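Local coordinates for ADP-ribose pyrophosphatase MutT (Rickettsia felis, PDB 4KYX), which probably hydrolyses pyrophosphate bonds of nucleotide substrates as a magnesium-dependent Nudix enzyme, with 8-oxo-dGTP a possible substrate, at residues G18-N23 with L131-L136; I28-R33 with D123-N128; T67-E72 with W117-L122. One frame throughout, in Å; residues are numbered along the deposited sequence.

Contact 1: residues G18-N23 with L131-L136; sequences GILIFN and LPLKRL
Leu20 turns its CG away from its own carbonyl carbon and beside the backbone N (chi1 -46°), which sends its isobutyl fork off strand 14-22 toward Leu133 and Leu136. On the helix both leucines have CG trans to the backbone N, with chi1 of 173° at Leu136; Leu136 points at the strand, whereas Leu133 reaches it with its end alone. The two methyls of Leu20 then divide the work. CD1 meets Leu136 CD2 at 3.9 Å, and because these two side chains reach out along opposing directions the encounter is tip to tip. CD2 faces Leu133 CD1 at 4.2 Å, a looser approach, since the CB of Leu133 points neither at the strand nor away from it. Leu133 and Leu136 lie three residues apart, hence close to the same side of the helix; the helical turn is seen in the backbone bond from Leu136 N to Pro132 O, 3.0 Å long. In Nudix proteins the central sheet is sandwiched between helices, and this contact is one half of such a sandwich: Ile19, the residue before Leu20 on the strand, packs instead on Ala59, Glu62 and Val63 of helix 55-67, which carries the helical part of the Nudix signature. The interface is small, 89 Å² summed over both sides, and wholly apolar. All three leucines are buried; Leu136 also rests on Ala78 and Phe95, Leu133 on Pro44, and Leu20 on Ile147 near the C-terminus.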
loop_
_atom_site.group_PDB
_atom_site.type_symbol
_atom_site.label_atom_id
_atom_site.label_comp_id
_atom_site.label_asym_id
_atom_site.label_seq_id
_atom_site.Cartn_x
_atom_site.Cartn_y
_atom_site.Cartn_z
ATOM N N GLY A 18 -1.580 9.489 2.078
ATOM C CA GLY A 18 -1.708 10.499 3.123
ATOM C C GLY A 18 -0.359 11.037 3.508
ATOM O O GLY A 18 0.618 10.324 3.614
ATOM N N ILE A 19 -0.315 12.339 3.752
ATOM C CA ILE A 19 0.911 12.984 4.178
ATOM C C ILE A 19 0.841 13.616 5.568
ATOM O O ILE A 19 -0.015 14.468 5.830
ATOM C CB ILE A 19 1.313 14.073 3.193
ATOM C CG1 ILE A 19 1.269 13.477 1.767
ATOM C CG2 ILE A 19 2.722 14.541 3.550
ATOM C CD1 ILE A 19 -0.031 13.733 1.013
ATOM N N LEU A 20 1.701 13.164 6.469
ATOM C CA LEU A 20 1.904 13.852 7.722
ATOM C C LEU A 20 2.928 14.966 7.474
ATOM O O LEU A 20 4.114 14.736 7.410
ATOM C CB LEU A 20 2.368 12.946 8.832
ATOM C CG LEU A 20 1.625 11.624 9.006
ATOM C CD1 LEU A 20 2.068 10.935 10.299
ATOM C CD2 LEU A 20 0.142 11.921 9.049
ATOM N N ILE A 21 2.419 16.198 7.418
ATOM C CA ILE A 21 3.219 17.373 7.150
ATOM C C ILE A 21 3.572 17.972 8.493
ATOM O O ILE A 21 2.668 18.254 9.329
ATOM C CB ILE A 21 2.449 18.470 6.408
ATOM C CG1 ILE A 21 1.829 17.955 5.124
ATOM C CG2 ILE A 21 3.379 19.637 6.103
ATOM C CD1 ILE A 21 0.711 18.847 4.647
ATOM N N PHE A 22 4.878 18.138 8.696
ATOM C CA PHE A 22 5.419 18.693 9.935
ATOM C C PHE A 22 5.939 20.092 9.762
ATOM O O PHE A 22 6.464 20.454 8.712
ATOM C CB PHE A 22 6.554 17.851 10.475
ATOM C CG PHE A 22 6.131 16.559 11.075
ATOM C CD1 PHE A 22 5.691 15.512 10.299
ATOM C CD2 PHE A 22 6.211 16.364 12.442
ATOM C CE1 PHE A 22 5.304 14.315 10.871
ATOM C CE2 PHE A 22 5.846 15.157 13.012
ATOM C CZ PHE A 22 5.390 14.131 12.232
ATOM N N ASN A 23 5.800 20.897 10.810
ATOM C CA ASN A 23 6.368 22.261 10.839
ATOM C C ASN A 23 7.682 22.274 11.628
ATOM O O ASN A 23 8.129 21.243 12.069
ATOM C CB ASN A 23 5.330 23.311 11.345
ATOM C CG ASN A 23 4.965 23.173 12.825
ATOM O OD1 ASN A 23 5.561 22.428 13.617
ATOM N ND2 ASN A 23 3.926 23.885 13.193
ATOM N N LEU A 131 -10.540 7.629 9.553
ATOM C CA LEU A 131 -10.249 6.244 9.955
ATOM C C LEU A 131 -8.785 5.811 9.685
ATOM O O LEU A 131 -8.102 5.302 10.546
ATOM C CB LEU A 131 -11.230 5.285 9.295
ATOM C CG LEU A 131 -10.968 3.810 9.523
ATOM C CD1 LEU A 131 -11.051 3.499 11.021
ATOM C CD2 LEU A 131 -12.028 3.028 8.751
ATOM N N PRO A 132 -8.302 6.063 8.486
ATOM C CA PRO A 132 -6.936 5.582 8.243
ATOM C C PRO A 132 -5.902 6.212 9.155
ATOM O O PRO A 132 -4.977 5.545 9.584
ATOM C CB PRO A 132 -6.722 5.857 6.757
ATOM C CG PRO A 132 -8.083 6.086 6.176
ATOM C CD PRO A 132 -9.033 6.428 7.268
ATOM N N LEU A 133 -6.069 7.506 9.469
ATOM C CA LEU A 133 -5.178 8.216 10.364
ATOM C C LEU A 133 -5.345 7.673 11.788
ATOM O O LEU A 133 -4.359 7.478 12.477
ATOM C CB LEU A 133 -5.500 9.733 10.344
ATOM C CG LEU A 133 -4.708 10.617 11.307
ATOM C CD1 LEU A 133 -3.215 10.436 11.103
ATOM C CD2 LEU A 133 -5.057 12.078 11.124
ATOM N N LYS A 134 -6.587 7.467 12.222
ATOM C CA LYS A 134 -6.864 6.845 13.512
ATOM C C LYS A 134 -6.103 5.523 13.636
ATOM O O LYS A 134 -5.466 5.274 14.659
ATOM C CB LYS A 134 -8.381 6.624 13.706
ATOM C CG LYS A 134 -8.823 6.168 15.107
ATOM C CD LYS A 134 -8.621 7.287 16.139
ATOM C CE LYS A 134 -9.333 7.102 17.478
ATOM N NZ LYS A 134 -9.044 8.309 18.292
ATOM N N ARG A 135 -6.173 4.707 12.592
ATOM C CA ARG A 135 -5.470 3.432 12.573
ATOM C C ARG A 135 -3.976 3.599 12.698
ATOM O O ARG A 135 -3.295 2.852 13.433
ATOM C CB ARG A 135 -5.834 2.610 11.315
ATOM C CG ARG A 135 -7.250 2.074 11.418
ATOM C CD ARG A 135 -7.593 1.001 10.428
ATOM N NE ARG A 135 -8.260 -0.028 11.185
ATOM C CZ ARG A 135 -7.871 -1.284 11.367
ATOM N NH1 ARG A 135 -8.595 -2.046 12.178
ATOM N NH2 ARG A 135 -6.812 -1.812 10.727
ATOM N N LEU A 136 -3.448 4.563 11.953
ATOM C CA LEU A 136 -2.059 4.870 12.061
ATOM C C LEU A 136 -1.660 5.287 13.488
ATOM O O LEU A 136 -0.695 4.778 14.078
ATOM C CB LEU A 136 -1.717 5.944 11.055
ATOM C CG LEU A 136 -0.301 6.462 11.206
ATOM C CD1 LEU A 136 0.643 5.320 10.920
ATOM C CD2 LEU A 136 0.002 7.629 10.303
#

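Contact 2: residues I28-R33 with D123-N128; sequences ILLGKR and DNLPSN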
loop_
_atom_site.group_PDB
_atom_site.type_symbol
_atom_site.label_atom_id
_atom_site.label_comp_id
_atom_site.label_asym_id
_atom_site.label_seq_id
_atom_site.Cartn_x
_atom_site.Cartn_y
_atom_site.Cartn_z
ATOM N N ILE A 28 2.012 18.517 13.493
ATOM C CA ILE A 28 1.471 18.000 12.230
ATOM C C ILE A 28 0.220 18.757 11.810
ATOM O O ILE A 28 -0.580 19.299 12.648
ATOM C CB ILE A 28 1.140 16.508 12.297
ATOM C CG1 ILE A 28 0.090 16.276 13.380
ATOM C CG2 ILE A 28 2.395 15.701 12.571
ATOM C CD1 ILE A 28 -0.433 14.866 13.357
ATOM N N LEU A 29 0.055 18.853 10.506
ATOM C CA LEU A 29 -1.013 19.658 9.925
ATOM C C LEU A 29 -2.194 18.720 9.730
ATOM O O LEU A 29 -2.043 17.664 9.141
ATOM C CB LEU A 29 -0.583 20.249 8.571
ATOM C CG LEU A 29 -1.580 21.292 8.034
ATOM C CD1 LEU A 29 -1.360 22.580 8.826
ATOM C CD2 LEU A 29 -1.519 21.555 6.547
ATOM N N LEU A 30 -3.355 19.110 10.224
ATOM C CA LEU A 30 -4.595 18.391 9.975
ATOM C C LEU A 30 -5.652 19.339 9.472
ATOM O O LEU A 30 -5.741 20.546 9.908
ATOM C CB LEU A 30 -5.102 17.677 11.233
ATOM C CG LEU A 30 -4.169 16.617 11.873
ATOM C CD1 LEU A 30 -4.798 16.147 13.169
ATOM C CD2 LEU A 30 -3.855 15.466 10.943
ATOM N N GLY A 31 -6.514 18.779 8.605
ATOM C CA GLY A 31 -7.625 19.488 7.972
ATOM C C GLY A 31 -8.947 19.043 8.518
ATOM O O GLY A 31 -9.218 17.815 8.574
ATOM N N LYS A 32 -9.727 20.000 9.001
ATOM C CA LYS A 32 -11.079 19.716 9.470
ATOM C C LYS A 32 -12.094 19.615 8.337
ATOM O O LYS A 32 -12.248 20.527 7.515
ATOM C CB LYS A 32 -11.584 20.698 10.547
ATOM C CG LYS A 32 -12.800 20.147 11.341
ATOM C CD LYS A 32 -13.291 21.064 12.432
ATOM C CE LYS A 32 -13.846 22.386 11.823
ATOM N NZ LYS A 32 -14.552 23.185 12.828
ATOM N N ARG A 33 -12.792 18.466 8.296
ATOM C CA ARG A 33 -13.920 18.281 7.401
ATOM C C ARG A 33 -15.230 18.218 8.218
ATOM O O ARG A 33 -15.292 17.534 9.254
ATOM C CB ARG A 33 -13.719 16.995 6.541
ATOM N N ASP A 123 0.997 15.012 20.917
ATOM C CA ASP A 123 0.403 14.622 22.200
ATOM C C ASP A 123 -0.891 15.354 22.479
ATOM O O ASP A 123 -1.407 15.310 23.596
ATOM C CB ASP A 123 1.402 14.856 23.335
ATOM C CG ASP A 123 2.020 16.236 23.290
ATOM O OD1 ASP A 123 1.387 17.218 23.733
ATOM O OD2 ASP A 123 3.158 16.329 22.788
ATOM N N ASN A 124 -1.399 16.075 21.481
ATOM C CA ASN A 124 -2.629 16.810 21.607
ATOM C C ASN A 124 -3.483 16.675 20.352
ATOM O O ASN A 124 -4.107 17.639 19.931
ATOM C CB ASN A 124 -2.296 18.285 21.859
ATOM C CG ASN A 124 -3.510 19.126 22.166
ATOM O OD1 ASN A 124 -4.442 18.682 22.807
ATOM N ND2 ASN A 124 -3.484 20.371 21.725
ATOM N N LEU A 125 -3.504 15.487 19.736
ATOM C CA LEU A 125 -4.324 15.280 18.551
ATOM C C LEU A 125 -5.812 15.262 18.884
ATOM O O LEU A 125 -6.230 14.876 19.988
ATOM C CB LEU A 125 -3.955 13.984 17.807
ATOM C CG LEU A 125 -2.594 13.919 17.143
ATOM C CD1 LEU A 125 -2.519 12.679 16.259
ATOM C CD2 LEU A 125 -2.311 15.189 16.354
ATOM N N PRO A 126 -6.636 15.715 17.935
ATOM C CA PRO A 126 -8.074 15.556 18.125
ATOM C C PRO A 126 -8.468 14.102 18.161
ATOM O O PRO A 126 -7.724 13.249 17.689
ATOM C CB PRO A 126 -8.686 16.263 16.913
ATOM C CG PRO A 126 -7.580 16.950 16.197
ATOM C CD PRO A 126 -6.272 16.589 16.802
ATOM N N SER A 127 -9.626 13.814 18.751
ATOM C CA SER A 127 -10.116 12.444 18.878
ATOM C C SER A 127 -10.732 11.896 17.638
ATOM O O SER A 127 -10.630 10.694 17.367
ATOM C CB SER A 127 -11.245 12.381 19.943
ATOM O OG SER A 127 -10.714 11.868 21.124
ATOM N N ASN A 128 -11.441 12.779 16.947
ATOM C CA ASN A 128 -12.245 12.475 15.783
ATOM C C ASN A 128 -11.382 12.492 14.498
ATOM O O ASN A 128 -11.467 13.382 13.684
ATOM C CB ASN A 128 -13.372 13.523 15.657
ATOM C CG ASN A 128 -12.921 14.953 16.002
ATOM O OD1 ASN A 128 -12.144 15.194 16.956
ATOM N ND2 ASN A 128 -13.470 15.923 15.280
#
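Leu125 pushes its CD2 methyl toward strand 28-34 and lodges it between the ends of Ile28 and Leu30. The fit is close on one flank, with Leu125 CD2 3.6 Å from Ile28 CD1, and slacker on the other, 4.2 Å from Leu30 CD1. Both strand side chains cross that of Leu125 at roughly a right angle, and its CD2 enters as a bump between their ends. Ile28 CD1 also approaches the second branch, Leu125 CD1, at 4.2 Å, and thus faces the leucine's fork. The reach of Ile28 comes from its torsions: CG1 stands between the backbone N and the carbonyl carbon (chi1 60°), while the extended chi2 carries CD1 onward to the loop. Farther along, the relief is reversed, for Leu30 CD1 is now the bump and fills the notch between Leu125 CD2 and the Pro126 ring, whose CD lies 3.9 Å from it. The four groups therefore interdigitate in a zigzag. In fold terms, the connection from strand 116-120 to helix 131-137 lies over one face of the small antiparallel sheet of strands 40-43, 28-34 and 116-120 in this Nudix domain. Leu29, between the two contact residues, packs instead on Trp117 and Trp119. Pro126 additionally touches Tyr42 and Phe120 from the two outer strands, and Asn128 ND2 is hydrogen-bonded to Ser40 O.

Contact 3: residues T67-E72 with W117-L122; sequences TNLIIE and WQWFAL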
loop_
_atom_site.group_PDB
_atom_site.type_symbol
_atom_site.label_atom_id
_atom_site.label_comp_id
_atom_site.label_asym_id
_atom_site.label_seq_id
_atom_site.Cartn_x
_atom_site.Cartn_y
_atom_site.Cartn_z
ATOM N N THR A 67 -2.622 22.900 0.353
ATOM C CA THR A 67 -2.157 23.678 1.481
ATOM C C THR A 67 -1.205 24.799 1.077
ATOM O O THR A 67 -0.836 25.578 1.929
ATOM C CB THR A 67 -1.413 22.807 2.517
ATOM O OG1 THR A 67 -0.164 22.368 1.934
ATOM C CG2 THR A 67 -2.258 21.641 2.951
ATOM N N ASN A 68 -0.764 24.838 -0.179
ATOM C CA ASN A 68 0.284 25.765 -0.662
ATOM C C ASN A 68 1.677 25.512 -0.072
ATOM O O ASN A 68 2.585 26.304 -0.286
ATOM C CB ASN A 68 -0.147 27.220 -0.365
ATOM C CG ASN A 68 0.461 28.250 -1.277
ATOM O OD1 ASN A 68 0.574 28.048 -2.454
ATOM N ND2 ASN A 68 0.819 29.413 -0.719
ATOM N N LEU A 69 1.854 24.405 0.638
ATOM C CA LEU A 69 3.090 24.108 1.310
ATOM C C LEU A 69 3.961 23.244 0.415
ATOM O O LEU A 69 3.465 22.403 -0.337
ATOM C CB LEU A 69 2.860 23.359 2.617
ATOM C CG LEU A 69 2.092 24.116 3.686
ATOM C CD1 LEU A 69 1.699 23.287 4.894
ATOM C CD2 LEU A 69 2.918 25.329 4.086
ATOM N N ILE A 70 5.260 23.481 0.524
ATOM C CA ILE A 70 6.265 22.744 -0.223
ATOM C C ILE A 70 6.938 21.816 0.758
ATOM O O ILE A 70 7.576 22.272 1.732
ATOM C CB ILE A 70 7.312 23.728 -0.863
ATOM C CG1 ILE A 70 6.645 24.534 -1.955
ATOM C CG2 ILE A 70 8.467 22.920 -1.385
ATOM C CD1 ILE A 70 7.542 25.629 -2.566
ATOM N N ILE A 71 6.808 20.506 0.514
ATOM C CA ILE A 71 7.508 19.540 1.341
ATOM C C ILE A 71 8.625 18.963 0.573
ATOM O O ILE A 71 8.593 18.960 -0.685
ATOM C CB ILE A 71 6.610 18.391 1.879
ATOM C CG1 ILE A 71 5.843 17.737 0.745
ATOM C CG2 ILE A 71 5.671 18.905 2.978
ATOM C CD1 ILE A 71 5.500 16.305 1.039
ATOM N N GLU A 72 9.634 18.497 1.314
ATOM C CA GLU A 72 10.766 17.833 0.710
ATOM C C GLU A 72 10.953 16.410 1.263
ATOM O O GLU A 72 10.604 16.144 2.416
ATOM C CB GLU A 72 12.059 18.653 0.893
ATOM C CG GLU A 72 12.497 18.793 2.342
ATOM C CD GLU A 72 13.850 19.479 2.555
ATOM O OE1 GLU A 72 14.444 20.145 1.608
ATOM O OE2 GLU A 72 14.300 19.378 3.733
ATOM N N TRP A 117 -7.325 24.304 8.064
ATOM C CA TRP A 117 -6.152 23.534 8.447
ATOM C C TRP A 117 -5.641 24.101 9.765
ATOM O O TRP A 117 -5.874 25.292 10.049
ATOM C CB TRP A 117 -5.089 23.676 7.372
ATOM C CG TRP A 117 -5.492 23.036 6.043
ATOM C CD1 TRP A 117 -6.105 23.657 5.012
ATOM C CD2 TRP A 117 -5.322 21.681 5.640
ATOM N NE1 TRP A 117 -6.349 22.793 4.015
ATOM C CE2 TRP A 117 -5.834 21.575 4.346
ATOM C CE3 TRP A 117 -4.837 20.537 6.273
ATOM C CZ2 TRP A 117 -5.877 20.385 3.668
ATOM C CZ3 TRP A 117 -4.800 19.373 5.570
ATOM C CH2 TRP A 117 -5.333 19.297 4.289
ATOM N N GLN A 118 -4.988 23.267 10.570
ATOM C CA GLN A 118 -4.292 23.722 11.772
ATOM C C GLN A 118 -3.172 22.746 12.166
ATOM O O GLN A 118 -3.173 21.584 11.763
ATOM C CB GLN A 118 -5.311 23.916 12.905
ATOM C CG GLN A 118 -4.763 24.305 14.267
ATOM C CD GLN A 118 -3.995 25.618 14.245
ATOM O OE1 GLN A 118 -2.939 25.734 13.589
ATOM N NE2 GLN A 118 -4.487 26.588 14.977
ATOM N N TRP A 119 -2.171 23.276 12.863
ATOM C CA TRP A 119 -1.035 22.501 13.400
ATOM C C TRP A 119 -1.408 21.927 14.767
ATOM O O TRP A 119 -1.982 22.649 15.605
ATOM C CB TRP A 119 0.174 23.412 13.504
ATOM C CG TRP A 119 0.580 23.989 12.168
ATOM C CD1 TRP A 119 0.346 25.245 11.722
ATOM C CD2 TRP A 119 1.288 23.304 11.101
ATOM N NE1 TRP A 119 0.880 25.408 10.450
ATOM C CE2 TRP A 119 1.480 24.241 10.058
ATOM C CE3 TRP A 119 1.849 22.050 10.975
ATOM C CZ2 TRP A 119 2.124 23.915 8.876
ATOM C CZ3 TRP A 119 2.473 21.727 9.815
ATOM C CH2 TRP A 119 2.622 22.645 8.780
ATOM N N PHE A 120 -1.071 20.679 15.011
ATOM C CA PHE A 120 -1.368 19.976 16.270
ATOM C C PHE A 120 -0.142 19.262 16.775
ATOM O O PHE A 120 0.557 18.598 15.993
ATOM C CB PHE A 120 -2.440 18.924 16.064
ATOM C CG PHE A 120 -3.785 19.496 15.736
ATOM C CD1 PHE A 120 -4.144 19.703 14.429
ATOM C CD2 PHE A 120 -4.683 19.817 16.738
ATOM C CE1 PHE A 120 -5.382 20.201 14.104
ATOM C CE2 PHE A 120 -5.931 20.350 16.422
ATOM C CZ PHE A 120 -6.283 20.566 15.103
ATOM N N ALA A 121 0.103 19.369 18.085
ATOM C CA ALA A 121 1.140 18.592 18.719
ATOM C C ALA A 121 0.685 17.140 18.706
ATOM O O ALA A 121 -0.512 16.838 18.828
ATOM C CB ALA A 121 1.369 19.113 20.153
ATOM N N LEU A 122 1.645 16.237 18.545
ATOM C CA LEU A 122 1.345 14.828 18.519
ATOM C C LEU A 122 0.797 14.298 19.823
ATOM O O LEU A 122 0.177 13.267 19.821
ATOM C CB LEU A 122 2.568 14.030 18.114
ATOM C CG LEU A 122 2.944 14.044 16.634
ATOM C CD1 LEU A 122 4.364 13.525 16.501
ATOM C CD2 LEU A 122 1.999 13.153 15.821
#
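Trp117, the first residue of the 117-122 segment, receives the methyl group of Thr67 over one face of its indole. Thr67 CG2 lies 3.9 Å from the centroid of the Trp117 six-membered ring and only 12° off the ring normal, the geometry of a CH-pi contact; the nearest single atoms are Thr67 CG2 and Trp117 CE2, at 3.8 Å. The rotation of the threonine accounts for this. OG1 occupies the place between the backbone N and the carbonyl carbon (chi1 69°), leaving CG2 to face the ring. Leu29 of the neighbouring strand also touches Thr67. OG1 itself is engaged twice: it is hydrogen-bonded to Val63 O, and it accepts from Leu69 N at 3.1 Å, which makes an ST turn. That turn follows helix 55-67 where the chain leaves it, with Asn68 at positive phi. By sequence, Thr67, Asn68 and Leu69 fall at the end of the Nudix box, with Asn68 at the position usually held by glycine, so the contact joins the end of the signature motif to edge strand 116-120. Next along the strand, Gln118 bends back on its own chain: Gln118 OE1 accepts from Trp119 N at 2.7 Å, with an N-H...O angle of 153°, and the donor lies in the carbonyl plane on a lone pair. Trp119 then returns to the 67-72 segment. Its indole and Leu69 extend from opposite directions, and Leu69 CD1 meets the far end of the benzo ring, 4.0 Å from Trp119 CH2, approaching obliquely. Phe120, after Trp119, lies on the other side of the strand, packing on Leu30 and meeting the ring of Tyr42 nearly at right angles.

Contact 1 is the deepest, its centre about 5 Å from the centre of the chain, with every touching residue buried; contacts 2 and 3 have their centres about 10 Å out and mix buried with partly exposed residues. Contacts 2 and 3 share the small antiparallel sheet but use its two faces, joined through backbone bonds such as Leu30 O to Gln118 N (2.9 Å). Contact 1 belongs to the larger sheet, and Ile21 O to Leu29 N (2.9 Å) probably bridges the two. Chemistry changes with place: only aliphatic carbons meet in contacts 1 and 2, in contact 2 including a proline ring, whereas the tryptophans of contact 3 add a CH-pi interaction beside the end of the Nudix helix.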